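Local coordinates for histidinol dehydrogenase (Elizabethkingia anophelis NUHP1, PDB 6AN0), which probably catalyses the two successive NAD-dependent oxidations that convert L-histidinol to L-histidine, the last step of histidine biosynthesis, with the help of a zinc ion, at residues Q10-P15 with Q308-V313; K99-Q104 with G368-L373; G130-G135 with C162-E167. One frame throughout, in Å; residues are numbered along the deposited sequence.

Contact 1: residues Q10-P15 with Q308-V313; sequences QTYINP and QSRGIV
I13 and V313 run side by side and point the same way, with I13 CD1 3.6 Å from V313 CG2, and the main chains beside them are joined by four hydrogen bonds. G311 donates its N-H to Q10 O at 2.9 Å and takes the N-H of Y12 on its own O at 2.8 Å, so both of its polar backbone atoms are spent on the residues flanking T11. V313 repeats the pattern around I13, its N reaching Y12 O at 3.0 Å and its O receiving N14 N at 2.9 Å. Having no side chain, G311 suits a spot where T11 turns its CB to the same face and helix 279-293 lies over it, L282 and L286 touching T11.

This is the edge of a six-stranded parallel sheet: strand 10-13 is outermost within the chain, aligned within 16° with 310-313, which in turn pairs with 271-276. The branched residues T11, I13 and V313 favour the extended backbone.

On the other face Y12 and R310 pack on L23, and I312 on L275. With CG beside its own backbone N (chi1 -51°), Y12 carries its ring back along the strand towards R310, where CE2 lies 3.8 Å from R310 CD. The extended arginine and the ring cross obliquely, their flat groups 56° apart; the guanidinium continues to Q25 O, its hydrogen-bond partner. Past the strand's end P15 sets its rigid ring at about a right angle to I312, CG to CG2 3.7 Å.

Packing is looser at the solvent side. Q10 leads its amide away from 308-313, as suits a polar residue at an exposed edge. N14, also exposed, brings ND2 no nearer than 3.5 Å to V313 O.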
# COMPACT_ATOMS: atom_id res chain seq x y z
N GLN A 10 12.35 -14.30 -30.42
CA GLN A 10 11.63 -15.52 -30.77
C GLN A 10 10.15 -15.22 -31.01
O GLN A 10 9.56 -14.36 -30.35
CB GLN A 10 11.78 -16.55 -29.65
CG GLN A 10 11.20 -17.91 -29.94
CD GLN A 10 11.87 -18.99 -29.12
OE1 GLN A 10 13.06 -18.90 -28.80
NE2 GLN A 10 11.12 -20.03 -28.76
N THR A 11 9.55 -15.94 -31.96
CA THR A 11 8.18 -15.68 -32.35
C THR A 11 7.30 -16.92 -32.21
O THR A 11 7.77 -18.06 -32.33
CB THR A 11 8.08 -15.17 -33.79
OG1 THR A 11 8.69 -16.12 -34.67
CG2 THR A 11 8.79 -13.85 -33.93
N TYR A 12 6.01 -16.67 -31.97
CA TYR A 12 5.01 -17.71 -31.78
C TYR A 12 3.76 -17.31 -32.55
O TYR A 12 3.20 -16.24 -32.31
CB TYR A 12 4.69 -17.88 -30.29
CG TYR A 12 5.91 -18.06 -29.41
CD1 TYR A 12 6.38 -19.33 -29.08
CD2 TYR A 12 6.60 -16.96 -28.92
CE1 TYR A 12 7.50 -19.49 -28.28
CE2 TYR A 12 7.71 -17.11 -28.12
CZ TYR A 12 8.16 -18.38 -27.80
OH TYR A 12 9.27 -18.52 -27.00
N ILE A 13 3.33 -18.17 -33.48
CA ILE A 13 2.24 -17.84 -34.39
C ILE A 13 0.99 -18.60 -33.95
O ILE A 13 0.90 -19.82 -34.13
CB ILE A 13 2.58 -18.18 -35.85
CG1 ILE A 13 3.94 -17.58 -36.24
CG2 ILE A 13 1.49 -17.66 -36.77
CD1 ILE A 13 4.02 -16.06 -36.09
N ASN A 14 0.01 -17.87 -33.42
CA ASN A 14 -1.24 -18.43 -32.94
C ASN A 14 -1.02 -19.57 -31.94
O ASN A 14 -1.46 -20.70 -32.16
CB ASN A 14 -2.11 -18.91 -34.10
CG ASN A 14 -2.36 -17.84 -35.14
OD1 ASN A 14 -2.00 -18.00 -36.30
ND2 ASN A 14 -2.99 -16.73 -34.73
N PRO A 15 -0.35 -19.31 -30.81
CA PRO A 15 -0.18 -20.36 -29.81
C PRO A 15 -1.52 -20.70 -29.17
O PRO A 15 -2.38 -19.83 -29.00
CB PRO A 15 0.79 -19.73 -28.80
CG PRO A 15 0.54 -18.27 -28.91
CD PRO A 15 0.20 -18.01 -30.36
N GLN A 308 15.23 -12.94 -24.24
CA GLN A 308 14.13 -13.38 -23.39
C GLN A 308 12.79 -12.81 -23.81
O GLN A 308 11.79 -13.02 -23.12
CB GLN A 308 14.41 -13.01 -21.92
CG GLN A 308 15.85 -13.18 -21.46
CD GLN A 308 16.20 -14.62 -21.07
OE1 GLN A 308 15.33 -15.43 -20.71
NE2 GLN A 308 17.49 -14.94 -21.14
N SER A 309 12.74 -12.09 -24.93
CA SER A 309 11.53 -11.41 -25.39
C SER A 309 10.78 -12.28 -26.39
O SER A 309 11.30 -13.27 -26.91
CB SER A 309 11.91 -10.05 -25.98
OG SER A 309 12.47 -9.23 -24.97
N ARG A 310 9.52 -11.91 -26.66
CA ARG A 310 8.62 -12.74 -27.45
C ARG A 310 7.76 -11.88 -28.36
O ARG A 310 7.21 -10.88 -27.91
CB ARG A 310 7.71 -13.59 -26.55
CG ARG A 310 8.44 -14.35 -25.45
CD ARG A 310 7.54 -15.33 -24.72
NE ARG A 310 8.33 -16.16 -23.82
CZ ARG A 310 8.41 -15.98 -22.51
NH1 ARG A 310 7.73 -15.01 -21.93
NH2 ARG A 310 9.17 -16.79 -21.77
N GLY A 311 7.65 -12.28 -29.63
CA GLY A 311 6.63 -11.75 -30.53
C GLY A 311 5.57 -12.81 -30.80
O GLY A 311 5.90 -13.94 -31.17
N ILE A 312 4.31 -12.43 -30.62
CA ILE A 312 3.21 -13.39 -30.64
C ILE A 312 2.11 -12.86 -31.56
O ILE A 312 1.66 -11.72 -31.40
CB ILE A 312 2.65 -13.63 -29.23
CG1 ILE A 312 3.80 -14.03 -28.28
CG2 ILE A 312 1.56 -14.71 -29.26
CD1 ILE A 312 3.41 -14.07 -26.82
N VAL A 313 1.67 -13.69 -32.50
CA VAL A 313 0.53 -13.38 -33.35
C VAL A 313 -0.72 -14.01 -32.76
O VAL A 313 -0.75 -15.22 -32.50
CB VAL A 313 0.75 -13.85 -34.80
CG1 VAL A 313 -0.49 -13.55 -35.62
CG2 VAL A 313 1.95 -13.15 -35.40

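Contact 2: residues K99-Q104 with G368-L373; sequences KFHASQ and GTNHTL
F100 swings its ring away from its backbone N (chi1 -179°), while H101 keeps CG beside its own N (chi1 -73°), and the two neighbouring rings thereby meet at one carbonyl, G368 O. That oxygen lies 3.3 Å from F100 CD2 and 3.3 Å from H101 CE1, approaching both rings obliquely. G368 fits here because its positive phi is easy for glycine and because it lets the loop come close to F100 CB. One face of the imidazole is partly covered by F100, whose CD2 sits towards the rim.

The contact, whose touching residues are all buried, ties helix 84-102 to the loop that follows helix 360-365, the helix carrying the zinc ligand D364. Within the loop N370 forms an Asx turn: its OD1 accepts T372 N at 2.9 Å, in the carbonyl plane and on a lone pair. The N370 amide stands nearly upright to the H101 ring, 79° between planes, with N370 CB at the ring edge, 3.8 Å from H101 NE2. Buried polar atoms find partners further off, ND2 of N370 on M146 O and ND1 of H101 on I97 O. F100, apolar and enclosed, touches T369 CG2 through CE2 at 4.1 Å and also packs on C119 of the second subunit.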
# COMPACT_ATOMS: atom_id res chain seq x y z
N LYS A 99 1.51 19.17 -12.42
CA LYS A 99 0.11 19.41 -12.77
C LYS A 99 -0.72 18.13 -12.64
O LYS A 99 -1.82 18.16 -12.07
CB LYS A 99 0.04 19.98 -14.19
CG LYS A 99 -1.34 20.46 -14.59
CD LYS A 99 -1.29 21.27 -15.89
CE LYS A 99 -2.70 21.63 -16.34
NZ LYS A 99 -2.70 22.30 -17.67
N PHE A 100 -0.21 17.01 -13.14
CA PHE A 100 -0.99 15.78 -13.09
C PHE A 100 -1.13 15.24 -11.67
O PHE A 100 -2.21 14.77 -11.29
CB PHE A 100 -0.35 14.70 -13.99
CG PHE A 100 -1.13 13.40 -14.01
CD1 PHE A 100 -2.42 13.36 -14.52
CD2 PHE A 100 -0.57 12.22 -13.52
CE1 PHE A 100 -3.16 12.17 -14.55
CE2 PHE A 100 -1.29 11.02 -13.56
CZ PHE A 100 -2.59 10.99 -14.08
N HIS A 101 -0.06 15.31 -10.86
CA HIS A 101 -0.19 14.78 -9.50
C HIS A 101 -1.00 15.70 -8.61
O HIS A 101 -1.66 15.23 -7.68
CB HIS A 101 1.19 14.52 -8.90
CG HIS A 101 1.85 13.32 -9.50
ND1 HIS A 101 2.49 13.37 -10.72
CD2 HIS A 101 1.90 12.03 -9.09
CE1 HIS A 101 2.93 12.16 -11.03
NE2 HIS A 101 2.58 11.33 -10.06
N ALA A 102 -0.97 17.01 -8.87
CA ALA A 102 -1.81 17.90 -8.09
C ALA A 102 -3.29 17.61 -8.30
O ALA A 102 -4.10 17.81 -7.39
CB ALA A 102 -1.51 19.36 -8.43
N SER A 103 -3.66 17.11 -9.49
CA SER A 103 -5.06 16.83 -9.80
C SER A 103 -5.59 15.65 -9.00
O SER A 103 -6.81 15.46 -8.93
CB SER A 103 -5.24 16.56 -11.30
OG SER A 103 -4.74 15.26 -11.67
N GLN A 104 -4.71 14.85 -8.40
CA GLN A 104 -5.12 13.67 -7.65
C GLN A 104 -5.60 13.99 -6.24
O GLN A 104 -6.10 13.08 -5.56
CB GLN A 104 -3.95 12.66 -7.61
CG GLN A 104 -3.50 12.22 -9.02
CD GLN A 104 -2.21 11.41 -9.02
OE1 GLN A 104 -1.58 11.23 -7.97
NE2 GLN A 104 -1.81 10.91 -10.19
N GLY A 368 3.67 13.58 -17.58
CA GLY A 368 3.10 13.92 -16.29
C GLY A 368 2.74 12.71 -15.45
O GLY A 368 2.60 12.85 -14.22
N THR A 369 2.56 11.54 -16.06
CA THR A 369 2.31 10.33 -15.30
C THR A 369 3.58 9.91 -14.57
O THR A 369 4.67 10.42 -14.85
CB THR A 369 1.84 9.20 -16.22
OG1 THR A 369 2.85 8.95 -17.21
CG2 THR A 369 0.54 9.59 -16.93
N ASN A 370 3.44 8.98 -13.64
CA ASN A 370 4.59 8.53 -12.84
C ASN A 370 5.23 7.30 -13.47
O ASN A 370 4.54 6.34 -13.80
CB ASN A 370 4.16 8.21 -11.42
CG ASN A 370 5.28 8.40 -10.44
OD1 ASN A 370 6.25 7.63 -10.45
ND2 ASN A 370 5.20 9.46 -9.64
N HIS A 371 6.56 7.32 -13.61
CA HIS A 371 7.23 6.17 -14.21
C HIS A 371 7.67 5.12 -13.19
O HIS A 371 8.27 4.10 -13.58
CB HIS A 371 8.41 6.63 -15.10
CG HIS A 371 9.68 7.02 -14.38
ND1 HIS A 371 10.60 7.87 -14.95
CD2 HIS A 371 10.21 6.64 -13.19
CE1 HIS A 371 11.64 8.01 -14.14
NE2 HIS A 371 11.42 7.28 -13.06
N THR A 372 7.41 5.35 -11.90
CA THR A 372 7.76 4.38 -10.85
C THR A 372 6.59 3.41 -10.71
O THR A 372 5.60 3.70 -10.03
CB THR A 372 8.09 5.09 -9.54
OG1 THR A 372 9.10 6.07 -9.79
CG2 THR A 372 8.68 4.10 -8.53
N LEU A 373 6.70 2.26 -11.37
CA LEU A 373 5.57 1.40 -11.70
C LEU A 373 5.83 -0.05 -11.33
O LEU A 373 6.98 -0.50 -11.32
CB LEU A 373 5.28 1.47 -13.20
CG LEU A 373 4.82 2.82 -13.74
CD1 LEU A 373 5.00 2.87 -15.25
CD2 LEU A 373 3.35 3.00 -13.38

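Contact 3: residues G130-G135 with C162-E167; sequences GIYIPG and CTPPDE
Y132 and P164 meet at about a right angle, the phenol reaching past C162 so that its OH lies 3.9 Å from P164 CD. They belong to two neighbouring parallel strands of a beta-alpha-beta crossover, in which strand 117-132 leads through helix 142-154 into strand 158-163. Y132 is predicted to bind NAD(+), so these strand ends probably help to form the dinucleotide site.

Side chains alternate between the two faces of the sheet. Y132 and C162 share one, beneath helix 192-201: CG of the tyrosine is anti to its backbone N (chi1 -176°), which lays the ring along the neighbouring strand, with CD1 4.4 Å from C162 CB. Small C162 leaves room for A195, which touches both residues. The phenol oxygen is held by a hydrogen bond with G192 N, fixing where the long side chain ends. Apolar I131 and I133 turn to the other face and pack on helix 142-154.

Backbone pairing is regular at first, C162 N to I131 O at 2.9 Å and I133 N to C162 O at 3.0 Å. The next donor in the ladder would be the N of residue 164, but a proline has no N-H, and P164 CD instead stands 3.4 Å from I133 O. The hydroxyl of T163 supplies the bond: turning OG1 away from its own N (chi1 -172°), it slants across I133 and donates to I133 O at 2.7 Å, from 36° above the carbonyl plane. Threonine thus serves both as a branched strand residue and as a replacement donor. Where the strands have ended, G135, without a side chain, admits the proline ring, and P164 CG rests 3.7 Å from G135 N.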
# COMPACT_ATOMS: atom_id res chain seq x y z
N GLY A 130 11.83 8.88 2.53
CA GLY A 130 13.17 8.56 2.04
C GLY A 130 13.12 8.15 0.58
O GLY A 130 12.27 7.35 0.18
N ILE A 131 14.05 8.70 -0.22
CA ILE A 131 14.14 8.41 -1.65
C ILE A 131 15.53 7.86 -1.93
O ILE A 131 16.53 8.50 -1.58
CB ILE A 131 13.88 9.67 -2.51
CG1 ILE A 131 12.44 10.18 -2.32
CG2 ILE A 131 14.15 9.36 -4.00
CD1 ILE A 131 12.22 11.62 -2.86
N TYR A 132 15.59 6.70 -2.57
CA TYR A 132 16.84 6.10 -3.02
C TYR A 132 17.00 6.29 -4.52
O TYR A 132 16.09 5.95 -5.28
CB TYR A 132 16.87 4.61 -2.69
CG TYR A 132 18.21 4.05 -3.07
CD1 TYR A 132 19.32 4.32 -2.29
CD2 TYR A 132 18.39 3.35 -4.26
CE1 TYR A 132 20.58 3.86 -2.63
CE2 TYR A 132 19.67 2.88 -4.61
CZ TYR A 132 20.74 3.15 -3.79
OH TYR A 132 22.01 2.70 -4.10
N ILE A 133 18.17 6.77 -4.95
CA ILE A 133 18.47 6.98 -6.36
C ILE A 133 19.78 6.27 -6.68
O ILE A 133 20.83 6.67 -6.16
CB ILE A 133 18.57 8.47 -6.73
CG1 ILE A 133 17.28 9.23 -6.39
CG2 ILE A 133 18.95 8.64 -8.20
CD1 ILE A 133 16.10 8.86 -7.27
N PRO A 134 19.79 5.24 -7.52
CA PRO A 134 21.07 4.60 -7.88
C PRO A 134 22.02 5.59 -8.53
O PRO A 134 21.61 6.60 -9.12
CB PRO A 134 20.66 3.50 -8.87
CG PRO A 134 19.21 3.21 -8.52
CD PRO A 134 18.64 4.57 -8.16
N GLY A 135 23.31 5.30 -8.43
CA GLY A 135 24.36 6.09 -9.03
C GLY A 135 24.79 5.55 -10.38
O GLY A 135 24.00 4.95 -11.12
N CYS A 162 19.03 9.71 -0.78
CA CYS A 162 20.32 9.02 -0.72
C CYS A 162 20.73 8.56 -2.11
O CYS A 162 19.93 7.95 -2.82
CB CYS A 162 20.26 7.79 0.19
SG CYS A 162 20.12 8.16 1.95
N THR A 163 21.99 8.81 -2.47
CA THR A 163 22.50 8.37 -3.77
C THR A 163 24.01 8.23 -3.63
O THR A 163 24.64 9.08 -2.97
CB THR A 163 22.11 9.38 -4.88
OG1 THR A 163 22.46 8.86 -6.17
CG2 THR A 163 22.77 10.73 -4.67
N PRO A 164 24.62 7.17 -4.16
CA PRO A 164 26.02 6.86 -3.81
C PRO A 164 27.00 7.73 -4.58
O PRO A 164 26.76 8.09 -5.74
CB PRO A 164 26.16 5.39 -4.20
CG PRO A 164 25.08 5.14 -5.20
CD PRO A 164 23.94 6.04 -4.82
N PRO A 165 28.13 8.08 -3.96
CA PRO A 165 29.16 8.85 -4.66
C PRO A 165 29.97 7.99 -5.62
O PRO A 165 30.03 6.76 -5.52
CB PRO A 165 30.06 9.33 -3.51
CG PRO A 165 29.95 8.22 -2.49
CD PRO A 165 28.50 7.79 -2.56
N ASP A 166 30.61 8.67 -6.57
CA ASP A 166 31.62 7.99 -7.35
C ASP A 166 32.92 7.92 -6.54
O ASP A 166 32.97 8.33 -5.38
CB ASP A 166 31.78 8.66 -8.72
CG ASP A 166 32.38 10.06 -8.65
OD1 ASP A 166 32.93 10.49 -7.61
OD2 ASP A 166 32.31 10.76 -9.68
N GLU A 167 33.98 7.38 -7.14
CA GLU A 167 35.21 7.16 -6.37
C GLU A 167 35.87 8.46 -5.94
O GLU A 167 36.72 8.43 -5.04
CB GLU A 167 36.19 6.30 -7.18
CG GLU A 167 35.60 4.96 -7.59
CD GLU A 167 36.65 3.89 -7.85
OE1 GLU A 167 37.85 4.15 -7.64
OE2 GLU A 167 36.26 2.77 -8.26

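The three contacts are separate, and contact 2 is the most central. Its centre lies 23 Å from that of contact 3 and 33 Å from that of contact 1, with nearest atoms about 8 Å and about 17 Å apart; contacts 1 and 3 are farthest apart, 38 Å between centres. Contact 1 closes the edge of the six-stranded parallel sheet, its S309 side chain about 8 Å from that of Q263, a predicted zinc and substrate ligand; contact 3 belongs to the mixed sheet and the predicted NAD(+) site. The T369 side chain is about 11 Å from a bound zinc ion, and that of P134 about 13 Å from one. The H101 side chain lies about 13 Å from the bound histidine.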